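Side-chain contacts in aldose-aldose oxidoreductase (Caulobacter crescentus, PDB 5A04), which probably catalyses the oxidation of one aldose coupled to the reduction of another, using a bound NADP(H) cofactor: residues I21-F26 and S32-L37; R92-G97 and I117-K122; I140-L145 and R195-E200; V203-V208 and I324-R329. All blocks are in the same frame, centred on the assembly; numbering follows the deposited sequence.

Contact 1: I21-F26 and S32-L37; sequences IIMPRF and SRLAAL
In the first beta-alpha-beta unit of the Rossmann domain, segment 21-26 lays the ring of Phe26 on the start of strand 32-38. Leu34 supplies the cover for one face: its CB stands 4.2 Å from the ring centroid and only 15° off the normal, a CH-pi contact, and its backbone N lies over the same ring 3.7 Å from Phe26 CD1, offset toward the rim. Ser32 CB comes to the ring edge, 4.1 Å from CE1. Tyr9 of strand 7-12 meets the Phe26 ring edge-to-face, and Leu297 of helix 292-306 also touches it. Met23 reaches over to a later part of the strand with its terminal methyl: the bend at chi3 (64°) turns CE to within 3.8 Å of Leu37 CD2 and 4.2 Å of Leu34 CD2. Were Phe26 replaced by alanine, Leu34 CB would probably lose its aromatic partner and a gap open beside the strand. A water lies 2.6 Å from Ser32 O and, more weakly, within reach of Phe26 O. The Leu37 side chain is about 8 Å from the bound NADPH. Apolar side chains thus close the return from helix to strand in this beta-alpha-beta crossover of the NAD(P)-binding Rossmann fold.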
loop_
_atom_site.group_PDB
_atom_site.type_symbol
_atom_site.label_atom_id
_atom_site.label_comp_id
_atom_site.label_asym_id
_atom_site.label_seq_id
_atom_site.Cartn_x
_atom_site.Cartn_y
_atom_site.Cartn_z
ATOM N N ILE A 21 -17.863 22.004 -9.556
ATOM C CA ILE A 21 -18.045 21.270 -8.313
ATOM C C ILE A 21 -18.574 22.147 -7.172
ATOM O O ILE A 21 -19.603 21.842 -6.573
ATOM C CB ILE A 21 -16.735 20.593 -7.881
ATOM C CG1 ILE A 21 -16.129 19.809 -9.050
ATOM C CG2 ILE A 21 -16.990 19.687 -6.690
ATOM C CD1 ILE A 21 -17.045 18.676 -9.575
ATOM N N ILE A 22 -17.881 23.237 -6.853
ATOM C CA ILE A 22 -18.272 24.033 -5.689
ATOM C C ILE A 22 -19.538 24.888 -5.908
ATOM O O ILE A 22 -20.484 24.832 -5.114
ATOM C CB ILE A 22 -17.116 24.960 -5.244
ATOM C CG1 ILE A 22 -15.922 24.129 -4.736
ATOM C CG2 ILE A 22 -17.586 25.928 -4.150
ATOM C CD1 ILE A 22 -16.243 23.176 -3.573
ATOM N N MET A 23 -19.569 25.693 -6.962
ATOM C CA MET A 23 -20.641 26.682 -7.060
ATOM C C MET A 23 -22.061 26.067 -7.106
ATOM O O MET A 23 -22.974 26.624 -6.494
ATOM C CB MET A 23 -20.392 27.608 -8.257
ATOM C CG MET A 23 -19.364 28.713 -7.899
ATOM S SD MET A 23 -18.633 29.511 -9.332
ATOM C CE MET A 23 -20.053 30.305 -10.070
ATOM N N PRO A 24 -22.248 24.920 -7.786
ATOM C CA PRO A 24 -23.600 24.338 -7.726
ATOM C C PRO A 24 -24.013 23.882 -6.331
ATOM O O PRO A 24 -25.205 23.747 -6.068
ATOM C CB PRO A 24 -23.500 23.131 -8.662
ATOM C CG PRO A 24 -22.443 23.506 -9.634
ATOM C CD PRO A 24 -21.416 24.236 -8.793
ATOM N N ARG A 25 -23.045 23.636 -5.447
ATOM C CA ARG A 25 -23.366 23.066 -4.144
ATOM C C ARG A 25 -23.754 24.089 -3.078
ATOM O O ARG A 25 -24.037 23.718 -1.935
ATOM C CB ARG A 25 -22.194 22.203 -3.661
ATOM C CG ARG A 25 -21.894 21.036 -4.622
ATOM C CD ARG A 25 -22.806 19.821 -4.421
ATOM N NE ARG A 25 -24.210 20.042 -4.801
ATOM C CZ ARG A 25 -24.692 19.909 -6.035
ATOM N NH1 ARG A 25 -23.894 19.571 -7.057
ATOM N NH2 ARG A 25 -25.990 20.108 -6.248
ATOM N N PHE A 26 -23.816 25.372 -3.431
ATOM C CA PHE A 26 -24.469 26.304 -2.518
ATOM C C PHE A 26 -25.958 25.958 -2.370
ATOM O O PHE A 26 -26.604 26.352 -1.398
ATOM C CB PHE A 26 -24.282 27.745 -2.990
ATOM C CG PHE A 26 -22.914 28.287 -2.692
ATOM C CD1 PHE A 26 -22.621 28.799 -1.435
ATOM C CD2 PHE A 26 -21.916 28.254 -3.658
ATOM C CE1 PHE A 26 -21.328 29.285 -1.143
ATOM C CE2 PHE A 26 -20.632 28.735 -3.375
ATOM C CZ PHE A 26 -20.350 29.242 -2.106
ATOM N N SER A 32 -24.599 29.449 4.142
ATOM C CA SER A 32 -23.711 30.036 3.144
ATOM C C SER A 32 -24.477 30.403 1.894
ATOM O O SER A 32 -25.401 29.699 1.508
ATOM C CB SER A 32 -22.589 29.056 2.779
ATOM O OG SER A 32 -22.043 28.496 3.957
ATOM N N ARG A 33 -24.080 31.495 1.253
ATOM C CA ARG A 33 -24.650 31.855 -0.039
ATOM C C ARG A 33 -23.569 32.403 -0.952
ATOM O O ARG A 33 -22.569 32.961 -0.497
ATOM C CB ARG A 33 -25.781 32.882 0.122
ATOM C CG ARG A 33 -25.323 34.233 0.685
ATOM C CD ARG A 33 -26.487 35.227 0.771
ATOM N NE ARG A 33 -27.095 35.446 -0.537
ATOM C CZ ARG A 33 -26.693 36.365 -1.411
ATOM N NH1 ARG A 33 -25.673 37.166 -1.121
ATOM N NH2 ARG A 33 -27.311 36.486 -2.582
ATOM N N LEU A 34 -23.772 32.227 -2.248
ATOM C CA LEU A 34 -22.872 32.781 -3.237
ATOM C C LEU A 34 -23.162 34.279 -3.397
ATOM O O LEU A 34 -24.277 34.659 -3.752
ATOM C CB LEU A 34 -23.041 32.029 -4.558
ATOM C CG LEU A 34 -22.167 32.526 -5.703
ATOM C CD1 LEU A 34 -20.702 32.408 -5.302
ATOM C CD2 LEU A 34 -22.468 31.731 -6.967
ATOM N N ALA A 35 -22.168 35.122 -3.133
ATOM C CA ALA A 35 -22.389 36.569 -3.097
ATOM C C ALA A 35 -21.597 37.332 -4.155
ATOM O O ALA A 35 -22.001 38.419 -4.579
ATOM C CB ALA A 35 -22.060 37.113 -1.707
ATOM N N ALA A 36 -20.465 36.781 -4.580
ATOM C CA ALA A 36 -19.601 37.508 -5.511
ATOM C C ALA A 36 -18.706 36.567 -6.308
ATOM O O ALA A 36 -18.486 35.415 -5.920
ATOM C CB ALA A 36 -18.753 38.538 -4.755
ATOM N N LEU A 37 -18.197 37.075 -7.431
ATOM C CA LEU A 37 -17.303 36.334 -8.303
ATOM C C LEU A 37 -16.032 37.138 -8.553
ATOM O O LEU A 37 -16.089 38.358 -8.760
ATOM C CB LEU A 37 -17.979 36.019 -9.640
ATOM C CG LEU A 37 -19.260 35.188 -9.526
ATOM C CD1 LEU A 37 -19.969 35.195 -10.871
ATOM C CD2 LEU A 37 -18.940 33.776 -9.090
HETATM O O HOH W 1 -27.398 29.478 -0.214
#

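Contact 2: R92-G97 and I117-K122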
loop_
_atom_site.group_PDB
_atom_site.type_symbol
_atom_site.label_atom_id
_atom_site.label_comp_id
_atom_site.label_asym_id
_atom_site.label_seq_id
_atom_site.Cartn_x
_atom_site.Cartn_y
_atom_site.Cartn_z
ATOM N N ARG A 92 -4.320 39.040 0.225
ATOM C CA ARG A 92 -5.144 40.149 -0.247
ATOM C C ARG A 92 -6.569 40.062 0.302
ATOM O O ARG A 92 -7.150 41.073 0.697
ATOM C CB ARG A 92 -5.150 40.183 -1.776
ATOM C CG ARG A 92 -3.820 40.662 -2.367
ATOM C CD ARG A 92 -3.792 40.475 -3.864
ATOM N NE ARG A 92 -4.690 41.399 -4.555
ATOM C CZ ARG A 92 -4.976 41.328 -5.854
ATOM N NH1 ARG A 92 -4.466 40.351 -6.597
ATOM N NH2 ARG A 92 -5.791 42.225 -6.411
ATOM N N ALA A 93 -7.121 38.855 0.346
ATOM C CA ALA A 93 -8.444 38.663 0.944
ATOM C C ALA A 93 -8.446 39.074 2.418
ATOM O O ALA A 93 -9.348 39.774 2.881
ATOM C CB ALA A 93 -8.887 37.198 0.792
ATOM N N ALA A 94 -7.425 38.641 3.156
ATOM C CA ALA A 94 -7.319 39.002 4.567
ATOM C C ALA A 94 -7.179 40.522 4.761
ATOM O O ALA A 94 -7.805 41.095 5.657
ATOM C CB ALA A 94 -6.141 38.264 5.221
ATOM N N ARG A 95 -6.362 41.175 3.939
ATOM C CA ARG A 95 -6.227 42.637 4.022
ATOM C C ARG A 95 -7.520 43.359 3.624
ATOM O O ARG A 95 -7.750 44.507 4.027
ATOM C CB ARG A 95 -5.060 43.113 3.156
ATOM C CG ARG A 95 -3.718 42.597 3.694
ATOM C CD ARG A 95 -2.504 43.317 3.101
ATOM N NE ARG A 95 -2.414 43.211 1.643
ATOM C CZ ARG A 95 -1.621 42.368 0.989
ATOM N NH1 ARG A 95 -0.840 41.527 1.655
ATOM N NH2 ARG A 95 -1.600 42.378 -0.343
ATOM N N ALA A 96 -8.356 42.693 2.831
ATOM C CA ALA A 96 -9.689 43.214 2.505
ATOM C C ALA A 96 -10.724 42.906 3.597
ATOM O O ALA A 96 -11.921 43.151 3.412
ATOM C CB ALA A 96 -10.160 42.660 1.168
ATOM N N GLY A 97 -10.261 42.359 4.717
ATOM C CA GLY A 97 -11.107 42.101 5.869
ATOM C C GLY A 97 -12.010 40.887 5.732
ATOM O O GLY A 97 -13.047 40.792 6.408
ATOM N N ILE A 117 -1.025 32.237 7.400
ATOM C CA ILE A 117 -1.579 32.153 8.736
ATOM C C ILE A 117 -1.392 33.487 9.462
ATOM O O ILE A 117 -2.319 33.981 10.110
ATOM C CB ILE A 117 -0.929 30.998 9.523
ATOM C CG1 ILE A 117 -1.385 29.653 8.927
ATOM C CG2 ILE A 117 -1.273 31.096 11.014
ATOM C CD1 ILE A 117 -0.562 28.441 9.391
ATOM N N ALA A 118 -0.208 34.074 9.319
ATOM C CA ALA A 118 0.092 35.358 9.952
ATOM C C ALA A 118 -0.804 36.475 9.418
ATOM O O ALA A 118 -1.216 37.357 10.174
ATOM C CB ALA A 118 1.580 35.726 9.751
ATOM N N ALA A 119 -1.093 36.446 8.116
ATOM C CA ALA A 119 -1.895 37.501 7.503
ATOM C C ALA A 119 -3.329 37.430 8.024
ATOM O O ALA A 119 -3.944 38.458 8.351
ATOM C CB ALA A 119 -1.864 37.396 5.976
ATOM N N CYS A 120 -3.864 36.217 8.113
ATOM C CA CYS A 120 -5.240 36.061 8.569
ATOM C C CYS A 120 -5.361 36.400 10.049
ATOM O O CYS A 120 -6.347 37.018 10.477
ATOM C CB CYS A 120 -5.736 34.645 8.272
ATOM S SG CYS A 120 -5.934 34.427 6.483
ATOM N N LYS A 121 -4.339 36.031 10.819
ATOM C CA LYS A 121 -4.289 36.362 12.241
ATOM C C LYS A 121 -4.240 37.872 12.451
ATOM O O LYS A 121 -4.958 38.413 13.297
ATOM C CB LYS A 121 -3.082 35.703 12.913
ATOM C CG LYS A 121 -2.967 35.996 14.413
ATOM C CD LYS A 121 -1.804 35.228 15.035
ATOM C CE LYS A 121 -1.699 35.480 16.535
ATOM N NZ LYS A 121 -1.286 36.883 16.804
ATOM N N LYS A 122 -3.397 38.551 11.684
ATOM C CA LYS A 122 -3.293 40.001 11.782
ATOM C C LYS A 122 -4.636 40.682 11.477
ATOM O O LYS A 122 -5.006 41.670 12.113
ATOM C CB LYS A 122 -2.209 40.512 10.835
ATOM C CG LYS A 122 -2.037 42.026 10.866
ATOM C CD LYS A 122 -0.907 42.450 9.953
ATOM C CE LYS A 122 -0.715 43.965 9.959
ATOM N NZ LYS A 122 0.356 44.367 8.993
#
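The backbones of 92-97 and 117-122, the last turn of one helix and a stretch near the end of another, come closest at Ala94 and Cys120, whose CA atoms are 5.4 Å apart. The close approach fits the small residues that meet here, and a single methyl carries the share of segment 92-97. Ala94 CB points at the second helix and settles against its backbone, 3.8 Å from Ala119 O, a carbon-to-oxygen packing contact. The same methyl meets two side chains: Cys120 SG at 4.0 Å and Ala119 CB at 4.4 Å. The thiol reaches this position with SG anti to its own carbonyl carbon (chi1 -70°), which lays the sulfur alongside Ala94 CB. The two segments bury only about 100 Å² between them. Just beyond the contact the first helix stops in a Schellman motif: Gly97, with positive phi, is the C-prime residue, its N bonding to Ala94 O at 2.9 Å while Lys98 N returns to Ala93 O. Arg125 NE donates to Gly97 O. Around the spot, Ala119 and Cys120 also touch Glu91 and Thr90 of helix 86-95, respectively, Cys120 packs on Leu127 of strand 127-129, and Ala93 of helix 86-95 rests on Phe65, so that helices 86-95 and 110-123 pack together beside the edge strand of the parallel Rossmann sheet.

Contact 3: I140-L145 and R195-E200; sequences IEAIKL and RYLTGE
Ile143 lays the end of its side chain against the ring of Tyr196, with CD1 3.6 Å from Tyr196 CD1 and 4.1 Å from CE1. The two side chains cross at about a right angle, and Ile143 CG1 follows at 3.8 Å from Tyr196 CD1. Tyr196 holds its ring between its own backbone N and carbonyl carbon (chi1 60°), the crowded position, which keeps it beside its helix, where the isoleucine can reach it. Leu197, the next residue, sends CD2 to Ala142 CB at 4.1 Å and to Ile143 CG1 at 4.3 Å. With alanine at Ile143, the tyrosine ring is likely to lose the methyl packed against it, and Leu197 CD2 the CG1 it meets here. Tyr250 of strand 247-254 touches Ala142, Tyr196 and Leu197, placing this helix pair on the large mixed sheet of the C-terminal domain. Tyr196 OH bonds to Asn139 OD1, and Arg147 donates to the carbonyls of Tyr196 and Leu197, close to where helix 182-198 ends. Across the contact itself the chemistry is wholly apolar, implying that shape and burial join the helices here, while the polar bonds lie at the margin: one at the tyrosine hydroxyl, two at the helix carbonyls.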
loop_
_atom_site.group_PDB
_atom_site.type_symbol
_atom_site.label_atom_id
_atom_site.label_comp_id
_atom_site.label_asym_id
_atom_site.label_seq_id
_atom_site.Cartn_x
_atom_site.Cartn_y
_atom_site.Cartn_z
ATOM N N ILE A 140 -15.816 10.074 7.770
ATOM C CA ILE A 140 -16.208 10.329 9.147
ATOM C C ILE A 140 -16.429 9.012 9.901
ATOM O O ILE A 140 -15.967 8.854 11.031
ATOM C CB ILE A 140 -17.466 11.206 9.192
ATOM C CG1 ILE A 140 -17.109 12.622 8.719
ATOM C CG2 ILE A 140 -18.042 11.260 10.594
ATOM C CD1 ILE A 140 -18.305 13.516 8.519
ATOM N N GLU A 141 -17.085 8.056 9.248
ATOM C CA GLU A 141 -17.314 6.732 9.836
ATOM C C GLU A 141 -16.000 5.993 10.149
ATOM O O GLU A 141 -15.862 5.404 11.221
ATOM C CB GLU A 141 -18.181 5.887 8.901
ATOM C CG GLU A 141 -18.641 4.558 9.510
ATOM C CD GLU A 141 -19.912 4.674 10.351
ATOM O OE1 GLU A 141 -20.571 5.735 10.345
ATOM O OE2 GLU A 141 -20.257 3.683 11.031
ATOM N N ALA A 142 -15.044 6.039 9.223
ATOM C CA ALA A 142 -13.733 5.406 9.441
ATOM C C ALA A 142 -13.005 6.027 10.631
ATOM O O ALA A 142 -12.485 5.325 11.500
ATOM C CB ALA A 142 -12.862 5.520 8.182
ATOM N N ILE A 143 -12.946 7.352 10.651
ATOM C CA ILE A 143 -12.309 8.052 11.755
ATOM C C ILE A 143 -12.950 7.645 13.082
ATOM O O ILE A 143 -12.242 7.340 14.045
ATOM C CB ILE A 143 -12.392 9.589 11.585
ATOM C CG1 ILE A 143 -11.560 10.046 10.378
ATOM C CG2 ILE A 143 -11.907 10.298 12.843
ATOM C CD1 ILE A 143 -11.837 11.500 9.959
ATOM N N LYS A 144 -14.283 7.607 13.123
ATOM C CA LYS A 144 -14.986 7.252 14.361
ATOM C C LYS A 144 -14.694 5.818 14.808
ATOM O O LYS A 144 -14.508 5.564 16.002
ATOM C CB LYS A 144 -16.500 7.433 14.209
ATOM C CG LYS A 144 -17.248 7.302 15.542
ATOM C CD LYS A 144 -17.129 8.580 16.378
ATOM C CE LYS A 144 -17.435 8.356 17.861
ATOM N NZ LYS A 144 -18.694 7.592 18.094
ATOM N N LEU A 145 -14.659 4.890 13.857
ATOM C CA LEU A 145 -14.312 3.503 14.166
ATOM C C LEU A 145 -12.948 3.423 14.840
ATOM O O LEU A 145 -12.780 2.723 15.839
ATOM C CB LEU A 145 -14.326 2.646 12.899
ATOM C CG LEU A 145 -15.715 2.185 12.439
ATOM C CD1 LEU A 145 -15.660 1.584 11.048
ATOM C CD2 LEU A 145 -16.281 1.166 13.437
ATOM N N ARG A 195 -2.768 11.092 8.487
ATOM C CA ARG A 195 -2.822 11.951 9.663
ATOM C C ARG A 195 -4.185 11.910 10.358
ATOM O O ARG A 195 -4.229 11.783 11.582
ATOM C CB ARG A 195 -2.460 13.397 9.285
ATOM C CG ARG A 195 -0.946 13.577 8.963
ATOM C CD ARG A 195 -0.596 15.007 8.477
ATOM N NE ARG A 195 -1.039 15.956 9.487
ATOM C CZ ARG A 195 -2.073 16.778 9.348
ATOM N NH1 ARG A 195 -2.720 16.854 8.190
ATOM N NH2 ARG A 195 -2.445 17.545 10.373
ATOM N N TYR A 196 -5.295 12.010 9.617
ATOM C CA TYR A 196 -6.573 12.050 10.336
ATOM C C TYR A 196 -7.060 10.670 10.763
ATOM O O TYR A 196 -7.840 10.565 11.708
ATOM C CB TYR A 196 -7.685 12.810 9.560
ATOM C CG TYR A 196 -8.155 12.349 8.185
ATOM C CD1 TYR A 196 -8.854 11.156 8.007
ATOM C CD2 TYR A 196 -8.005 13.189 7.082
ATOM C CE1 TYR A 196 -9.330 10.781 6.736
ATOM C CE2 TYR A 196 -8.463 12.824 5.819
ATOM C CZ TYR A 196 -9.130 11.627 5.655
ATOM O OH TYR A 196 -9.584 11.295 4.395
ATOM N N LEU A 197 -6.571 9.612 10.133
ATOM C CA LEU A 197 -6.940 8.267 10.586
ATOM C C LEU A 197 -6.171 7.904 11.864
ATOM O O LEU A 197 -6.740 7.334 12.801
ATOM C CB LEU A 197 -6.690 7.234 9.482
ATOM C CG LEU A 197 -7.606 7.392 8.267
ATOM C CD1 LEU A 197 -7.101 6.539 7.124
ATOM C CD2 LEU A 197 -9.077 7.026 8.599
ATOM N N THR A 198 -4.882 8.239 11.923
ATOM C CA THR A 198 -4.115 7.964 13.140
ATOM C C THR A 198 -4.431 8.989 14.214
ATOM O O THR A 198 -4.332 8.700 15.413
ATOM C CB THR A 198 -2.583 7.987 12.899
ATOM O OG1 THR A 198 -2.214 9.271 12.388
ATOM C CG2 THR A 198 -2.168 6.911 11.914
ATOM N N GLY A 199 -4.787 10.197 13.779
ATOM C CA GLY A 199 -4.905 11.333 14.678
ATOM C C GLY A 199 -3.547 11.760 15.207
ATOM O O GLY A 199 -3.447 12.411 16.249
ATOM N N GLU A 200 -2.497 11.398 14.477
ATOM C CA GLU A 200 -1.127 11.697 14.895
ATOM C C GLU A 200 -0.343 12.466 13.846
ATOM O O GLU A 200 -0.786 12.600 12.710
ATOM C CB GLU A 200 -0.389 10.404 15.206
ATOM C CG GLU A 200 -0.994 9.571 16.328
ATOM C CD GLU A 200 -0.137 8.357 16.616
ATOM O OE1 GLU A 200 0.938 8.522 17.239
ATOM O OE2 GLU A 200 -0.526 7.247 16.200
#

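Contact 4: V203-V208 and I324-R329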
loop_
_atom_site.group_PDB
_atom_site.type_symbol
_atom_site.label_atom_id
_atom_site.label_comp_id
_atom_site.label_asym_id
_atom_site.label_seq_id
_atom_site.Cartn_x
_atom_site.Cartn_y
_atom_site.Cartn_z
ATOM N N VAL A 203 6.787 11.137 12.777
ATOM C CA VAL A 203 8.095 11.495 13.326
ATOM C C VAL A 203 9.226 11.029 12.422
ATOM O O VAL A 203 10.388 11.361 12.655
ATOM C CB VAL A 203 8.305 10.915 14.736
ATOM C CG1 VAL A 203 7.417 11.647 15.739
ATOM C CG2 VAL A 203 8.054 9.414 14.749
ATOM N N ALA A 204 8.899 10.259 11.388
ATOM C CA ALA A 204 9.927 9.824 10.450
ATOM C C ALA A 204 9.299 9.546 9.101
ATOM O O ALA A 204 8.147 9.107 9.029
ATOM C CB ALA A 204 10.658 8.585 10.973
ATOM N N VAL A 205 10.062 9.810 8.047
ATOM C CA VAL A 205 9.568 9.752 6.680
ATOM C C VAL A 205 10.602 9.115 5.757
ATOM O O VAL A 205 11.769 9.518 5.773
ATOM C CB VAL A 205 9.258 11.171 6.151
ATOM C CG1 VAL A 205 8.797 11.109 4.699
ATOM C CG2 VAL A 205 8.227 11.863 7.038
ATOM N N ASN A 206 10.173 8.128 4.969
ATOM C CA ASN A 206 10.935 7.610 3.819
ATOM C C ASN A 206 10.203 7.954 2.544
ATOM O O ASN A 206 8.980 8.087 2.560
ATOM C CB ASN A 206 11.084 6.077 3.848
ATOM C CG ASN A 206 12.191 5.592 4.742
ATOM O OD1 ASN A 206 13.155 6.310 5.020
ATOM N ND2 ASN A 206 12.074 4.338 5.181
ATOM N N ALA A 207 10.920 8.023 1.431
ATOM C CA ALA A 207 10.259 8.193 0.142
ATOM C C ALA A 207 11.116 7.696 -1.010
ATOM O O ALA A 207 12.345 7.719 -0.946
ATOM C CB ALA A 207 9.884 9.665 -0.081
ATOM N N VAL A 208 10.437 7.254 -2.065
ATOM C CA VAL A 208 11.065 6.889 -3.330
ATOM C C VAL A 208 10.334 7.624 -4.451
ATOM O O VAL A 208 9.096 7.618 -4.495
ATOM C CB VAL A 208 11.023 5.353 -3.575
ATOM C CG1 VAL A 208 11.889 4.627 -2.563
ATOM C CG2 VAL A 208 9.624 4.832 -3.493
ATOM N N ILE A 324 5.251 17.220 3.570
ATOM C CA ILE A 324 5.548 17.216 2.139
ATOM C C ILE A 324 7.002 17.623 1.878
ATOM O O ILE A 324 7.702 16.976 1.089
ATOM C CB ILE A 324 4.568 18.137 1.370
ATOM C CG1 ILE A 324 3.212 17.420 1.248
ATOM C CG2 ILE A 324 5.109 18.485 -0.006
ATOM C CD1 ILE A 324 2.060 18.324 0.810
ATOM N N GLU A 325 7.465 18.669 2.562
ATOM C CA GLU A 325 8.878 19.054 2.445
ATOM C C GLU A 325 9.786 17.895 2.849
ATOM O O GLU A 325 10.796 17.630 2.178
ATOM C CB GLU A 325 9.172 20.298 3.288
ATOM C CG GLU A 325 8.591 21.568 2.657
ATOM C CD GLU A 325 9.211 22.864 3.165
ATOM O OE1 GLU A 325 10.110 22.807 4.049
ATOM O OE2 GLU A 325 8.783 23.937 2.667
ATOM N N ALA A 326 9.420 17.181 3.913
ATOM C CA ALA A 326 10.242 16.054 4.375
ATOM C C ALA A 326 10.214 14.881 3.395
ATOM O O ALA A 326 11.223 14.190 3.228
ATOM C CB ALA A 326 9.804 15.597 5.759
ATOM N N ILE A 327 9.057 14.633 2.778
ATOM C CA ILE A 327 8.938 13.579 1.762
ATOM C C ILE A 327 9.855 13.889 0.572
ATOM O O ILE A 327 10.605 13.027 0.112
ATOM C CB ILE A 327 7.474 13.409 1.279
ATOM C CG1 ILE A 327 6.607 12.885 2.429
ATOM C CG2 ILE A 327 7.405 12.469 0.046
ATOM C CD1 ILE A 327 5.091 13.141 2.229
ATOM N N TYR A 328 9.811 15.122 0.080
ATOM C CA TYR A 328 10.659 15.486 -1.038
ATOM C C TYR A 328 12.139 15.342 -0.646
ATOM O O TYR A 328 12.956 14.858 -1.436
ATOM C CB TYR A 328 10.343 16.908 -1.497
ATOM C CG TYR A 328 9.109 17.041 -2.373
ATOM C CD1 TYR A 328 8.874 16.164 -3.427
ATOM C CD2 TYR A 328 8.217 18.084 -2.177
ATOM C CE1 TYR A 328 7.750 16.312 -4.250
ATOM C CE2 TYR A 328 7.102 18.238 -2.976
ATOM C CZ TYR A 328 6.876 17.358 -4.018
ATOM O OH TYR A 328 5.773 17.541 -4.821
ATOM N N ARG A 329 12.468 15.722 0.582
ATOM C CA ARG A 329 13.856 15.641 1.037
ATOM C C ARG A 329 14.298 14.187 1.187
ATOM O O ARG A 329 15.418 13.832 0.810
ATOM C CB ARG A 329 14.046 16.382 2.356
ATOM C CG ARG A 329 15.476 16.314 2.896
ATOM C CD ARG A 329 15.660 17.292 4.051
ATOM N NE ARG A 329 15.227 18.640 3.668
ATOM C CZ ARG A 329 16.013 19.573 3.124
ATOM N NH1 ARG A 329 17.295 19.322 2.900
ATOM N NH2 ARG A 329 15.515 20.765 2.809
#
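Val205 turns CG1 anti to its backbone N (chi1 178°) and Ile327 turns CG1 anti to its carbonyl carbon (chi1 -66°), which brings the two branches together at 3.6 Å. This is helix-on-sheet packing in the C-terminal alpha/beta domain: helix 314-333 lies across strand 204-210, their local axes 7.1 Å apart at closest and inclined by 51°. The valine and isoleucine side chains cross at about a right angle. The other valine methyl, CG2, reaches Ala326 CB at 4.3 Å, so Val205 straddles two successive helix residues. Two residues along the strand, Ala207 points the same way, and its small side chain lets the backbones close to 5.8 Å between the CA atoms of Ala207 and Ile327. Ile225 and Phe227 of neighbouring strand 224-230, with Leu183 of helix 182-198, also touch Ile327 in this buried layer. Asn206, whose side chain leaves the strand away from the helix, makes a weak hydrogen bond with ND2 to Ala207 O of the second subunit; within its own chain it bonds to Gln228 and Thr336. Ala207 CB rests on Ile327, 3.7 Å from CG2 and 3.4 Å from its carbonyl O.

From the N terminus the four contacts follow in series, each closing before the next opens, so none nests or crosses. Contact 1 closes a five-residue loop within the first beta-alpha-beta unit, and contact 2 spans 19 residues, including strand 99-102, to join two helices; both belong to the Rossmann domain, their centres about 22 Å apart. The chain then enters the C-terminal domain. Contact 3 returns helix 182-198 to helix 137-147 across 49 residues, and contact 4 opens directly afterwards on strand 204-210, closing the longest loop, 115 residues, at helix 314-333 near the C terminus. Contacts 1 and 4 lie on opposite sides of the chain's centre, about 36 Å apart between centres.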